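Local coordinates for protein dicer Related Helicase (Caenorhabditis elegans, PDB 6M6Q) that probably hydrolyses ATP as an RNA-binding helicase of the RIG-I-like receptor subfamily, this piece being its all-helical N-terminal domain, at residues 4-9 and 144-149; 123-128 and 182-187; 224-229 and 265-270; 52-57 and 138-143. All coordinates share one frame; numbering follows the deposited sequence.

Contact 1: 4-9 and 144-149; sequences TAIRLE and YDKELY
L8 lays its branched tip against the hydroxyl end of the Y149 ring. L8 CD2 is 4.1 Å from Y149 OH, and L8 CD1 is 4.4 Å from Y149 CE2. The two side chains cross at a slant, and L8 CD1 meets the ring obliquely. The contact joins the N-terminal extension of an all-helical domain to the capped start of helix 146-152. With Y149 CG anti to the backbone N (chi1 168°), the hydroxyl end comes within touching distance of L8. Outside the contact the ring meets F142 and H153 edge-to-face, so L8 adds to an aromatic group that already has two ring partners. L8 also touches E139 of helix 131-144.

A second touch is made by I6 and K146. I6 CD1 is 3.8 Å from K146 NZ, and the chains cross at about a right angle. The lysine chain is bent at chi2 and chi4, and its ammonium end comes over to I6. This is van der Waals contact, with no hydrogen bond across the segments. I6 is exposed, so this end faces solvent.

The helix that carries K146 and Y149 is fixed at its first turn. Y149 N donates to D145 O at 3.0 Å. D145 is the N-cap: L148 N makes the capping bond to D145 OD2 at 2.8 Å, on the anti side of the carboxylate. The same OD2 accepts from N225 ND2 too.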
loop_
_atom_site.group_PDB
_atom_site.type_symbol
_atom_site.label_atom_id
_atom_site.label_comp_id
_atom_site.label_asym_id
_atom_site.label_seq_id
_atom_site.Cartn_x
_atom_site.Cartn_y
_atom_site.Cartn_z
ATOM N N THR B 4 25.076 15.483 -30.340
ATOM C CA THR B 4 23.888 14.609 -30.576
ATOM C C THR B 4 23.805 13.547 -29.464
ATOM O O THR B 4 24.782 12.781 -29.280
ATOM C CB THR B 4 23.915 13.974 -31.979
ATOM O OG1 THR B 4 25.172 13.324 -32.161
ATOM C CG2 THR B 4 23.700 14.979 -33.092
ATOM N N ALA B 5 22.669 13.506 -28.758
ATOM C CA ALA B 5 22.412 12.644 -27.576
ATOM C C ALA B 5 22.400 11.164 -27.992
ATOM O O ALA B 5 21.656 10.816 -28.935
ATOM C CB ALA B 5 21.107 13.044 -26.926
ATOM N N ILE B 6 23.136 10.324 -27.262
ATOM C CA ILE B 6 23.122 8.837 -27.404
ATOM C C ILE B 6 21.735 8.302 -27.006
ATOM O O ILE B 6 21.278 8.607 -25.896
ATOM C CB ILE B 6 24.243 8.212 -26.559
ATOM C CG1 ILE B 6 25.621 8.684 -27.027
ATOM C CG2 ILE B 6 24.131 6.692 -26.553
ATOM C CD1 ILE B 6 26.703 8.601 -25.962
ATOM N N ARG B 7 21.077 7.583 -27.913
ATOM C CA ARG B 7 19.749 6.966 -27.678
ATOM C C ARG B 7 19.930 5.727 -26.798
ATOM O O ARG B 7 20.987 5.072 -26.904
ATOM C CB ARG B 7 19.082 6.631 -29.014
ATOM C CG ARG B 7 18.471 7.838 -29.716
ATOM C CD ARG B 7 18.358 7.681 -31.232
ATOM N NE ARG B 7 17.933 6.348 -31.674
ATOM C CZ ARG B 7 18.647 5.538 -32.470
ATOM N NH1 ARG B 7 19.845 5.904 -32.902
ATOM N NH2 ARG B 7 18.169 4.352 -32.810
ATOM N N LEU B 8 18.941 5.423 -25.956
ATOM C CA LEU B 8 18.962 4.249 -25.038
ATOM C C LEU B 8 19.172 2.968 -25.862
ATOM O O LEU B 8 20.086 2.206 -25.523
ATOM C CB LEU B 8 17.648 4.180 -24.251
ATOM C CG LEU B 8 17.672 3.318 -22.982
ATOM C CD1 LEU B 8 16.747 3.888 -21.936
ATOM C CD2 LEU B 8 17.290 1.869 -23.264
ATOM N N GLU B 9 18.387 2.779 -26.931
ATOM C CA GLU B 9 18.355 1.511 -27.715
ATOM C C GLU B 9 19.744 1.237 -28.318
ATOM O O GLU B 9 20.035 0.045 -28.568
ATOM C CB GLU B 9 17.256 1.546 -28.779
ATOM C CG GLU B 9 17.323 2.739 -29.709
ATOM C CD GLU B 9 15.998 3.067 -30.378
ATOM O OE1 GLU B 9 15.466 2.194 -31.108
ATOM O OE2 GLU B 9 15.481 4.180 -30.142
ATOM N N TYR B 144 19.794 11.705 -17.797
ATOM C CA TYR B 144 20.247 12.536 -16.645
ATOM C C TYR B 144 21.687 12.151 -16.275
ATOM O O TYR B 144 22.546 13.027 -16.235
ATOM C CB TYR B 144 19.305 12.409 -15.433
ATOM C CG TYR B 144 19.871 13.000 -14.161
ATOM C CD1 TYR B 144 19.994 14.375 -13.994
ATOM C CD2 TYR B 144 20.335 12.185 -13.135
ATOM C CE1 TYR B 144 20.570 14.916 -12.855
ATOM C CE2 TYR B 144 20.898 12.712 -11.979
ATOM C CZ TYR B 144 21.036 14.083 -11.849
ATOM O OH TYR B 144 21.586 14.628 -10.723
ATOM N N ASP B 145 21.915 10.880 -15.967
ATOM C CA ASP B 145 23.212 10.355 -15.461
ATOM C C ASP B 145 23.324 8.870 -15.832
ATOM O O ASP B 145 22.505 8.049 -15.319
ATOM C CB ASP B 145 23.347 10.565 -13.950
ATOM C CG ASP B 145 24.711 10.224 -13.391
ATOM O OD1 ASP B 145 25.601 11.062 -13.488
ATOM O OD2 ASP B 145 24.852 9.147 -12.835
ATOM N N LYS B 146 24.302 8.543 -16.685
ATOM C CA LYS B 146 24.564 7.176 -17.197
ATOM C C LYS B 146 24.945 6.260 -16.025
ATOM O O LYS B 146 24.509 5.097 -16.027
ATOM C CB LYS B 146 25.684 7.213 -18.242
ATOM C CG LYS B 146 25.485 8.206 -19.382
ATOM C CD LYS B 146 24.831 7.595 -20.585
ATOM C CE LYS B 146 24.391 8.624 -21.602
ATOM N NZ LYS B 146 25.544 9.174 -22.352
ATOM N N GLU B 147 25.742 6.767 -15.070
ATOM C CA GLU B 147 26.262 5.981 -13.912
ATOM C C GLU B 147 25.086 5.544 -13.038
ATOM O O GLU B 147 25.059 4.385 -12.632
ATOM C CB GLU B 147 27.253 6.803 -13.081
ATOM C CG GLU B 147 28.109 5.968 -12.135
ATOM C CD GLU B 147 27.454 5.538 -10.832
ATOM O OE1 GLU B 147 27.956 4.587 -10.215
ATOM O OE2 GLU B 147 26.481 6.170 -10.417
ATOM N N LEU B 148 24.163 6.464 -12.753
ATOM C CA LEU B 148 22.968 6.211 -11.921
ATOM C C LEU B 148 22.064 5.217 -12.655
ATOM O O LEU B 148 21.643 4.236 -12.012
ATOM C CB LEU B 148 22.266 7.544 -11.626
ATOM C CG LEU B 148 21.154 7.528 -10.569
ATOM C CD1 LEU B 148 21.619 6.918 -9.247
ATOM C CD2 LEU B 148 20.631 8.939 -10.340
ATOM N N TYR B 149 21.884 5.387 -13.972
ATOM C CA TYR B 149 21.177 4.404 -14.845
ATOM C C TYR B 149 21.787 3.034 -14.614
ATOM O O TYR B 149 21.060 2.119 -14.224
ATOM C CB TYR B 149 21.237 4.803 -16.321
ATOM C CG TYR B 149 20.801 3.736 -17.298
ATOM C CD1 TYR B 149 21.740 2.988 -17.997
ATOM C CD2 TYR B 149 19.461 3.511 -17.579
ATOM C CE1 TYR B 149 21.364 2.017 -18.914
ATOM C CE2 TYR B 149 19.067 2.544 -18.498
ATOM C CZ TYR B 149 20.026 1.807 -19.177
ATOM O OH TYR B 149 19.659 0.868 -20.092
#

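Contact 2: 123-128 and 182-187; sequences FLNTVL and FGYQKL
The Y184 ring comes to the N125 amide with its hydroxyl end, and the two planes stand 60° apart. A water lies in the plane of the ring, at its edge. F129 stacks on the ring from outside the two segments. The amide does not lie on the ring; its oxygen meets the phenol oxygen instead, with N125 OD1 3.6 Å from Y184 OH. That is too far for a direct hydrogen bond. A water beside this pair donates to N125 OD1 at 3.2 Å. Its modelled distance to Y184 OH is too short to be trusted, so that half of the bridge is doubtful. N125 CG is beside the backbone N (chi1 -67°), and the amide reaches out from the helix flank to the tyrosine.

The second touch is made by backbone. L128 O and F182 O come within 4.2 Å of each other. Two carbonyl oxygens would not attract, but R30 supplies the donor they share: its NH1 bonds L128 O and, weakly, F182 O. R30 NH2 bonds G183 O, also weakly.

Helix 94-127 ends here, and L128 N still donates to L124 O at 3.0 Å. The segment 182-187 leads into helix 186-193, with Q185 at its N-cap. In this all-helical N-terminal domain the contact sets the C-terminal end of helix 94-127 beside the lead-in to helix 186-193. Its chemistry is polar, and the arginine charge probably offsets the negative potential of the carbonyls at that helix end.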
loop_
_atom_site.group_PDB
_atom_site.type_symbol
_atom_site.label_atom_id
_atom_site.label_comp_id
_atom_site.label_asym_id
_atom_site.label_seq_id
_atom_site.Cartn_x
_atom_site.Cartn_y
_atom_site.Cartn_z
ATOM N N PHE B 123 1.492 11.195 -8.787
ATOM C CA PHE B 123 2.308 11.087 -10.025
ATOM C C PHE B 123 3.086 9.766 -9.997
ATOM O O PHE B 123 2.900 8.940 -10.911
ATOM C CB PHE B 123 3.231 12.285 -10.168
ATOM C CG PHE B 123 4.338 12.121 -11.173
ATOM C CD1 PHE B 123 4.074 12.134 -12.528
ATOM C CD2 PHE B 123 5.649 12.048 -10.761
ATOM C CE1 PHE B 123 5.103 12.092 -13.451
ATOM C CE2 PHE B 123 6.681 12.008 -11.684
ATOM C CZ PHE B 123 6.404 12.015 -13.031
ATOM N N LEU B 124 3.897 9.571 -8.953
ATOM C CA LEU B 124 4.853 8.445 -8.823
ATOM C C LEU B 124 4.097 7.106 -8.854
ATOM O O LEU B 124 4.569 6.206 -9.553
ATOM C CB LEU B 124 5.668 8.611 -7.531
ATOM C CG LEU B 124 6.683 9.756 -7.535
ATOM C CD1 LEU B 124 7.603 9.680 -6.317
ATOM C CD2 LEU B 124 7.508 9.753 -8.809
ATOM N N ASN B 125 2.969 6.986 -8.156
ATOM C CA ASN B 125 2.208 5.709 -8.052
ATOM C C ASN B 125 1.513 5.380 -9.384
ATOM O O ASN B 125 1.110 4.239 -9.536
ATOM C CB ASN B 125 1.172 5.733 -6.937
ATOM C CG ASN B 125 1.791 5.794 -5.560
ATOM O OD1 ASN B 125 2.954 5.422 -5.365
ATOM N ND2 ASN B 125 1.017 6.252 -4.596
ATOM N N THR B 126 1.313 6.364 -10.260
ATOM C CA THR B 126 0.692 6.190 -11.593
ATOM C C THR B 126 1.753 5.715 -12.603
ATOM O O THR B 126 1.481 4.729 -13.313
ATOM C CB THR B 126 -0.009 7.478 -12.055
ATOM O OG1 THR B 126 -0.982 7.859 -11.087
ATOM C CG2 THR B 126 -0.713 7.317 -13.379
ATOM N N VAL B 127 2.918 6.372 -12.643
ATOM C CA VAL B 127 3.942 6.203 -13.715
ATOM C C VAL B 127 4.886 5.033 -13.391
ATOM O O VAL B 127 5.362 4.435 -14.310
ATOM C CB VAL B 127 4.744 7.493 -13.962
ATOM C CG1 VAL B 127 3.859 8.641 -14.332
ATOM C CG2 VAL B 127 5.611 7.855 -12.782
ATOM N N LEU B 128 5.213 4.786 -12.131
ATOM C CA LEU B 128 6.304 3.841 -11.756
ATOM C C LEU B 128 5.733 2.436 -11.482
ATOM O O LEU B 128 6.483 1.587 -11.048
ATOM C CB LEU B 128 7.053 4.379 -10.525
ATOM C CG LEU B 128 7.911 5.629 -10.745
ATOM C CD1 LEU B 128 8.839 5.846 -9.566
ATOM C CD2 LEU B 128 8.729 5.544 -12.026
ATOM N N PHE B 182 5.821 -5.240 -12.202
ATOM C CA PHE B 182 5.631 -3.762 -12.153
ATOM C C PHE B 182 4.717 -3.381 -10.974
ATOM O O PHE B 182 4.585 -2.192 -10.685
ATOM C CB PHE B 182 5.061 -3.263 -13.482
ATOM C CG PHE B 182 5.866 -3.674 -14.690
ATOM C CD1 PHE B 182 5.444 -4.710 -15.507
ATOM C CD2 PHE B 182 7.069 -3.052 -14.981
ATOM C CE1 PHE B 182 6.204 -5.104 -16.597
ATOM C CE2 PHE B 182 7.835 -3.455 -16.061
ATOM C CZ PHE B 182 7.402 -4.478 -16.871
ATOM N N GLY B 183 4.048 -4.368 -10.375
ATOM C CA GLY B 183 3.121 -4.183 -9.246
ATOM C C GLY B 183 3.865 -4.011 -7.944
ATOM O O GLY B 183 5.096 -4.129 -7.957
ATOM N N TYR B 184 3.130 -3.755 -6.853
ATOM C CA TYR B 184 3.662 -3.611 -5.478
ATOM C C TYR B 184 4.401 -4.900 -5.094
ATOM O O TYR B 184 3.825 -5.994 -5.247
ATOM C CB TYR B 184 2.536 -3.261 -4.490
ATOM C CG TYR B 184 2.334 -1.780 -4.284
ATOM C CD1 TYR B 184 3.128 -1.066 -3.396
ATOM C CD2 TYR B 184 1.382 -1.077 -5.010
ATOM C CE1 TYR B 184 2.987 0.303 -3.240
ATOM C CE2 TYR B 184 1.222 0.293 -4.859
ATOM C CZ TYR B 184 2.022 0.985 -3.964
ATOM O OH TYR B 184 1.881 2.337 -3.820
ATOM N N GLN B 185 5.623 -4.768 -4.575
ATOM C CA GLN B 185 6.422 -5.906 -4.057
ATOM C C GLN B 185 6.743 -5.678 -2.584
ATOM O O GLN B 185 6.656 -4.522 -2.125
ATOM C CB GLN B 185 7.700 -6.086 -4.876
ATOM C CG GLN B 185 7.452 -6.322 -6.362
ATOM C CD GLN B 185 6.727 -7.618 -6.633
ATOM O OE1 GLN B 185 6.885 -8.612 -5.921
ATOM N NE2 GLN B 185 5.907 -7.608 -7.661
ATOM N N LYS B 186 7.104 -6.747 -1.879
ATOM C CA LYS B 186 7.529 -6.697 -0.461
ATOM C C LYS B 186 8.507 -5.524 -0.271
ATOM O O LYS B 186 8.299 -4.732 0.630
ATOM C CB LYS B 186 8.145 -8.037 -0.057
ATOM C CG LYS B 186 7.509 -8.671 1.162
ATOM C CD LYS B 186 8.341 -9.753 1.791
ATOM C CE LYS B 186 8.129 -11.110 1.164
ATOM N NZ LYS B 186 9.140 -12.085 1.638
ATOM N N LEU B 187 9.496 -5.410 -1.149
ATOM C CA LEU B 187 10.536 -4.346 -1.135
ATOM C C LEU B 187 9.886 -2.958 -0.968
ATOM O O LEU B 187 10.371 -2.169 -0.108
ATOM C CB LEU B 187 11.340 -4.422 -2.441
ATOM C CG LEU B 187 12.515 -3.461 -2.536
ATOM C CD1 LEU B 187 13.366 -3.513 -1.269
ATOM C CD2 LEU B 187 13.356 -3.758 -3.772
HETATM O O HOH W 1 3.434 3.768 -2.661
#

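Contact 3: 224-229 and 265-270; sequences GNHQLS and TLTMFL
Apolar packing carries this contact, and the H226 ring is its centre. L270 CD2 sits over one face of the imidazole, 4.1 Å above the plane and displaced toward the rim. L270 CD2 is 4.2 Å from H226 NE2. T267 meets the same side chain obliquely through its methyl, with T267 CG2 3.8 Å from H226 ND1 and 4.0 Å from H226 CB. That methyl is anti to the backbone N of T267, whereas the hydroxyl lies beside it (chi1 -60°). The methyl is thus the branch given to the histidine.

T267 and L270 are three residues apart on helix 262-271 and so lie on one face of it. The segment 224-229 belongs to the loop between helices 210-221 and 231-236. The contact therefore packs an interhelical loop against the buried residues 265-270 of helix 262-271, near the centre of the all-helical domain. L148 of helix 146-152 also touches H226.

Two polar side-chain atoms have partners outside the contact. H226 ND1 bonds E219 O near the end of helix 210-221. T267 OG1 bonds H263 O within its own helix. Replacing H226 by alanine would probably leave the E219 carbonyl without this donor and open a gap beside L270 and T267. Within the helix, L270 N donates to L266 O at 2.9 Å, while M268 N reaches T265 O only weakly.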
loop_
_atom_site.group_PDB
_atom_site.type_symbol
_atom_site.label_atom_id
_atom_site.label_comp_id
_atom_site.label_asym_id
_atom_site.label_seq_id
_atom_site.Cartn_x
_atom_site.Cartn_y
_atom_site.Cartn_z
ATOM N N GLY B 224 27.485 11.319 -4.965
ATOM C CA GLY B 224 26.927 12.601 -5.433
ATOM C C GLY B 224 25.577 12.447 -6.121
ATOM O O GLY B 224 24.774 13.366 -6.005
ATOM N N ASN B 225 25.345 11.355 -6.862
ATOM C CA ASN B 225 24.080 11.172 -7.632
ATOM C C ASN B 225 23.041 10.426 -6.770
ATOM O O ASN B 225 21.963 10.144 -7.282
ATOM C CB ASN B 225 24.316 10.540 -9.011
ATOM C CG ASN B 225 25.151 9.274 -9.008
ATOM O OD1 ASN B 225 25.258 8.579 -7.995
ATOM N ND2 ASN B 225 25.718 8.944 -10.161
ATOM N N HIS B 226 23.342 10.158 -5.499
ATOM C CA HIS B 226 22.367 9.645 -4.495
ATOM C C HIS B 226 21.897 10.798 -3.603
ATOM O O HIS B 226 21.425 10.526 -2.467
ATOM C CB HIS B 226 22.992 8.522 -3.677
ATOM C CG HIS B 226 23.293 7.305 -4.471
ATOM N ND1 HIS B 226 23.769 6.161 -3.878
ATOM C CD2 HIS B 226 23.110 7.011 -5.779
ATOM C CE1 HIS B 226 23.927 5.228 -4.788
ATOM N NE2 HIS B 226 23.526 5.722 -5.966
ATOM N N GLN B 227 22.107 12.031 -4.065
ATOM C CA GLN B 227 21.776 13.287 -3.349
ATOM C C GLN B 227 20.777 14.046 -4.198
ATOM O O GLN B 227 20.907 13.997 -5.439
ATOM C CB GLN B 227 23.004 14.180 -3.158
ATOM C CG GLN B 227 24.247 13.452 -2.699
ATOM C CD GLN B 227 24.105 13.001 -1.279
ATOM O OE1 GLN B 227 23.611 13.743 -0.425
ATOM N NE2 GLN B 227 24.492 11.758 -1.026
ATOM N N LEU B 228 19.798 14.689 -3.567
ATOM C CA LEU B 228 18.746 15.443 -4.282
ATOM C C LEU B 228 19.302 16.824 -4.590
ATOM O O LEU B 228 20.132 17.311 -3.807
ATOM C CB LEU B 228 17.473 15.505 -3.433
ATOM C CG LEU B 228 16.928 14.154 -2.943
ATOM C CD1 LEU B 228 15.745 14.360 -2.002
ATOM C CD2 LEU B 228 16.529 13.248 -4.117
ATOM N N SER B 229 18.928 17.370 -5.743
ATOM C CA SER B 229 19.430 18.645 -6.301
ATOM C C SER B 229 18.493 19.802 -5.930
ATOM O O SER B 229 18.983 20.948 -5.939
ATOM C CB SER B 229 19.599 18.554 -7.794
ATOM O OG SER B 229 20.439 17.471 -8.151
ATOM N N THR B 265 16.496 6.692 3.551
ATOM C CA THR B 265 16.024 5.342 3.964
ATOM C C THR B 265 16.061 4.414 2.739
ATOM O O THR B 265 16.607 3.303 2.852
ATOM C CB THR B 265 14.617 5.378 4.581
ATOM O OG1 THR B 265 14.573 6.308 5.665
ATOM C CG2 THR B 265 14.176 4.020 5.089
ATOM N N LEU B 266 15.544 4.872 1.600
ATOM C CA LEU B 266 15.476 4.062 0.358
ATOM C C LEU B 266 16.895 3.805 -0.166
ATOM O O LEU B 266 17.153 2.661 -0.650
ATOM C CB LEU B 266 14.611 4.784 -0.680
ATOM C CG LEU B 266 13.142 4.955 -0.292
ATOM C CD1 LEU B 266 12.335 5.467 -1.463
ATOM C CD2 LEU B 266 12.551 3.658 0.238
ATOM N N THR B 267 17.792 4.786 -0.018
ATOM C CA THR B 267 19.174 4.719 -0.540
ATOM C C THR B 267 19.958 3.665 0.238
ATOM O O THR B 267 20.830 3.048 -0.375
ATOM C CB THR B 267 19.826 6.100 -0.536
ATOM O OG1 THR B 267 19.015 6.929 -1.367
ATOM C CG2 THR B 267 21.240 6.105 -1.066
ATOM N N MET B 268 19.574 3.381 1.486
ATOM C CA MET B 268 20.182 2.285 2.302
ATOM C C MET B 268 19.845 0.921 1.684
ATOM O O MET B 268 20.769 0.112 1.517
ATOM C CB MET B 268 19.697 2.295 3.751
ATOM C CG MET B 268 20.333 3.346 4.589
ATOM S SD MET B 268 19.734 3.238 6.273
ATOM C CE MET B 268 20.945 2.144 6.994
ATOM N N PHE B 269 18.579 0.663 1.367
ATOM C CA PHE B 269 18.119 -0.603 0.735
ATOM C C PHE B 269 18.700 -0.716 -0.678
ATOM O O PHE B 269 19.034 -1.827 -1.073
ATOM C CB PHE B 269 16.593 -0.684 0.735
ATOM C CG PHE B 269 16.019 -1.013 2.085
ATOM C CD1 PHE B 269 15.761 -0.009 3.004
ATOM C CD2 PHE B 269 15.807 -2.331 2.464
ATOM C CE1 PHE B 269 15.264 -0.309 4.261
ATOM C CE2 PHE B 269 15.326 -2.633 3.726
ATOM C CZ PHE B 269 15.044 -1.621 4.620
ATOM N N LEU B 270 18.865 0.415 -1.372
ATOM C CA LEU B 270 19.500 0.489 -2.712
ATOM C C LEU B 270 20.944 0.014 -2.596
ATOM O O LEU B 270 21.347 -0.797 -3.411
ATOM C CB LEU B 270 19.424 1.929 -3.239
ATOM C CG LEU B 270 19.790 2.149 -4.709
ATOM C CD1 LEU B 270 18.684 1.677 -5.615
ATOM C CD2 LEU B 270 20.071 3.611 -5.002
#

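Contact 4: 52-57 and 138-143; sequences FKLFES and DEVMFN
V140 reaches over from helix 131-144 to residues 52-57, and its CB points toward them. From CB the chain splits in two. CG1 is anti to the backbone N (chi1 160°). CG2 lies beside that N, and it is the branch that touches. V140 CG2 is 4.1 Å from L54 CD1, where the two side chains pass at a slant. The same methyl, V140 CG2, is 4.4 Å from F55 CZ and meets that ring obliquely. One methyl thus touches L54 CD1 and the CZ end of the F55 ring. V140 also touches Y51 in a loop and V39 of helix 33-42.

L54 and F55 lie side by side on a 3-10 segment, residues 52-57. F55 N donates to F52 O at 3.1 Å and E56 N to K53 O at 3.2 Å. K53 and E56 are exposed and form a salt bridge within the turn, with K53 NZ 2.8 Å from E56 OE2 on its syn side. The F55 ring meets F123 of helix 94-127 edge-to-face. The result is plain apolar packing of a 3-10 segment on the flank of helix 131-144, in the outer part of this all-helical N-terminal domain.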
loop_
_atom_site.group_PDB
_atom_site.type_symbol
_atom_site.label_atom_id
_atom_site.label_comp_id
_atom_site.label_asym_id
_atom_site.label_seq_id
_atom_site.Cartn_x
_atom_site.Cartn_y
_atom_site.Cartn_z
ATOM N N PHE B 52 7.941 16.242 -16.754
ATOM C CA PHE B 52 6.625 15.737 -16.292
ATOM C C PHE B 52 5.730 15.492 -17.522
ATOM O O PHE B 52 4.915 14.542 -17.512
ATOM C CB PHE B 52 5.968 16.716 -15.300
ATOM C CG PHE B 52 6.500 16.692 -13.881
ATOM C CD1 PHE B 52 6.086 15.726 -12.972
ATOM C CD2 PHE B 52 7.363 17.681 -13.432
ATOM C CE1 PHE B 52 6.566 15.729 -11.670
ATOM C CE2 PHE B 52 7.835 17.681 -12.129
ATOM C CZ PHE B 52 7.445 16.703 -11.257
ATOM N N LYS B 53 5.890 16.311 -18.566
ATOM C CA LYS B 53 4.987 16.314 -19.752
ATOM C C LYS B 53 5.099 14.978 -20.503
ATOM O O LYS B 53 4.103 14.584 -21.131
ATOM C CB LYS B 53 5.292 17.491 -20.677
ATOM C CG LYS B 53 4.091 18.002 -21.456
ATOM C CD LYS B 53 4.445 18.963 -22.560
ATOM C CE LYS B 53 3.222 19.548 -23.232
ATOM N NZ LYS B 53 2.380 18.492 -23.845
ATOM N N LEU B 54 6.252 14.298 -20.417
ATOM C CA LEU B 54 6.507 12.997 -21.101
ATOM C C LEU B 54 5.569 11.905 -20.548
ATOM O O LEU B 54 5.610 10.788 -21.096
ATOM C CB LEU B 54 7.972 12.578 -20.905
ATOM C CG LEU B 54 9.029 13.485 -21.528
ATOM C CD1 LEU B 54 10.367 13.336 -20.798
ATOM C CD2 LEU B 54 9.192 13.190 -23.012
ATOM N N PHE B 55 4.790 12.191 -19.492
ATOM C CA PHE B 55 3.943 11.189 -18.784
ATOM C C PHE B 55 2.451 11.509 -18.981
ATOM O O PHE B 55 1.604 10.816 -18.376
ATOM C CB PHE B 55 4.324 11.126 -17.301
ATOM C CG PHE B 55 5.763 10.754 -17.038
ATOM C CD1 PHE B 55 6.743 11.728 -16.944
ATOM C CD2 PHE B 55 6.139 9.430 -16.889
ATOM C CE1 PHE B 55 8.067 11.385 -16.727
ATOM C CE2 PHE B 55 7.463 9.089 -16.665
ATOM C CZ PHE B 55 8.424 10.068 -16.592
ATOM N N GLU B 56 2.134 12.481 -19.844
ATOM C CA GLU B 56 0.748 13.014 -19.999
ATOM C C GLU B 56 -0.201 11.917 -20.532
ATOM O O GLU B 56 -1.396 11.965 -20.177
ATOM C CB GLU B 56 0.738 14.289 -20.848
ATOM C CG GLU B 56 1.143 14.090 -22.296
ATOM C CD GLU B 56 1.405 15.395 -23.044
ATOM O OE1 GLU B 56 2.112 15.355 -24.086
ATOM O OE2 GLU B 56 0.916 16.462 -22.579
ATOM N N SER B 57 0.315 10.929 -21.272
ATOM C CA SER B 57 -0.465 9.810 -21.874
ATOM C C SER B 57 -1.026 8.881 -20.785
ATOM O O SER B 57 -2.001 8.126 -21.087
ATOM C CB SER B 57 0.370 9.045 -22.844
ATOM O OG SER B 57 1.726 9.001 -22.419
ATOM N N ASP B 138 12.888 5.071 -17.159
ATOM C CA ASP B 138 14.219 4.435 -17.397
ATOM C C ASP B 138 15.036 5.372 -18.287
ATOM O O ASP B 138 16.144 5.729 -17.895
ATOM C CB ASP B 138 14.073 3.033 -18.007
ATOM C CG ASP B 138 15.287 2.121 -17.843
ATOM O OD1 ASP B 138 15.996 2.264 -16.821
ATOM O OD2 ASP B 138 15.502 1.248 -18.739
ATOM N N GLU B 139 14.452 5.824 -19.392
ATOM C CA GLU B 139 15.117 6.713 -20.378
ATOM C C GLU B 139 15.403 8.085 -19.744
ATOM O O GLU B 139 16.422 8.686 -20.111
ATOM C CB GLU B 139 14.279 6.855 -21.652
ATOM C CG GLU B 139 15.060 7.500 -22.787
ATOM C CD GLU B 139 14.345 7.623 -24.110
ATOM O OE1 GLU B 139 13.374 6.862 -24.323
ATOM O OE2 GLU B 139 14.770 8.481 -24.935
ATOM N N VAL B 140 14.542 8.576 -18.845
ATOM C CA VAL B 140 14.757 9.906 -18.194
ATOM C C VAL B 140 16.049 9.835 -17.372
ATOM O O VAL B 140 16.910 10.747 -17.523
ATOM C CB VAL B 140 13.558 10.348 -17.335
ATOM C CG1 VAL B 140 13.949 11.417 -16.303
ATOM C CG2 VAL B 140 12.407 10.837 -18.203
ATOM N N MET B 141 16.210 8.762 -16.595
ATOM C CA MET B 141 17.385 8.533 -15.725
ATOM C C MET B 141 18.651 8.387 -16.588
ATOM O O MET B 141 19.706 8.952 -16.202
ATOM C CB MET B 141 17.188 7.279 -14.861
ATOM C CG MET B 141 16.097 7.430 -13.805
ATOM S SD MET B 141 16.240 8.964 -12.795
ATOM C CE MET B 141 17.655 8.558 -11.778
ATOM N N PHE B 142 18.547 7.669 -17.709
ATOM C CA PHE B 142 19.659 7.417 -18.663
ATOM C C PHE B 142 20.183 8.752 -19.181
ATOM O O PHE B 142 21.395 8.919 -19.247
ATOM C CB PHE B 142 19.194 6.515 -19.811
ATOM C CG PHE B 142 20.228 6.255 -20.877
ATOM C CD1 PHE B 142 21.223 5.315 -20.678
ATOM C CD2 PHE B 142 20.203 6.938 -22.083
ATOM C CE1 PHE B 142 22.167 5.063 -21.658
ATOM C CE2 PHE B 142 21.169 6.704 -23.047
ATOM C CZ PHE B 142 22.141 5.762 -22.837
ATOM N N ASN B 143 19.282 9.658 -19.549
ATOM C CA ASN B 143 19.622 10.974 -20.150
ATOM C C ASN B 143 20.191 11.900 -19.063
ATOM O O ASN B 143 21.007 12.778 -19.410
ATOM C CB ASN B 143 18.416 11.613 -20.841
ATOM C CG ASN B 143 17.936 10.860 -22.066
ATOM O OD1 ASN B 143 18.568 9.909 -22.521
ATOM N ND2 ASN B 143 16.816 11.288 -22.612
#

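In the fold
Contacts 1 and 4 share one region: their centres are about 12 Å apart, and helices 131-144 and 146-152 follow each other there. M141 and F142 of contact 4 pack on L148 and Y149 of contact 1. Contact 2 lies about 16 Å from contact 4, centre to centre, and joins it through F123 and V127 against F52 and F55. Contact 3 is nearest the chain centre. N225 ties it to contact 1 through D145 and E147. Contacts 1 and 2 do not touch. Contact 4 falls wholly between the segments of contact 1, contact 2 crosses both, and contact 3 comes last. Distant parts of the N-terminal domain are thereby drawn into one helical body.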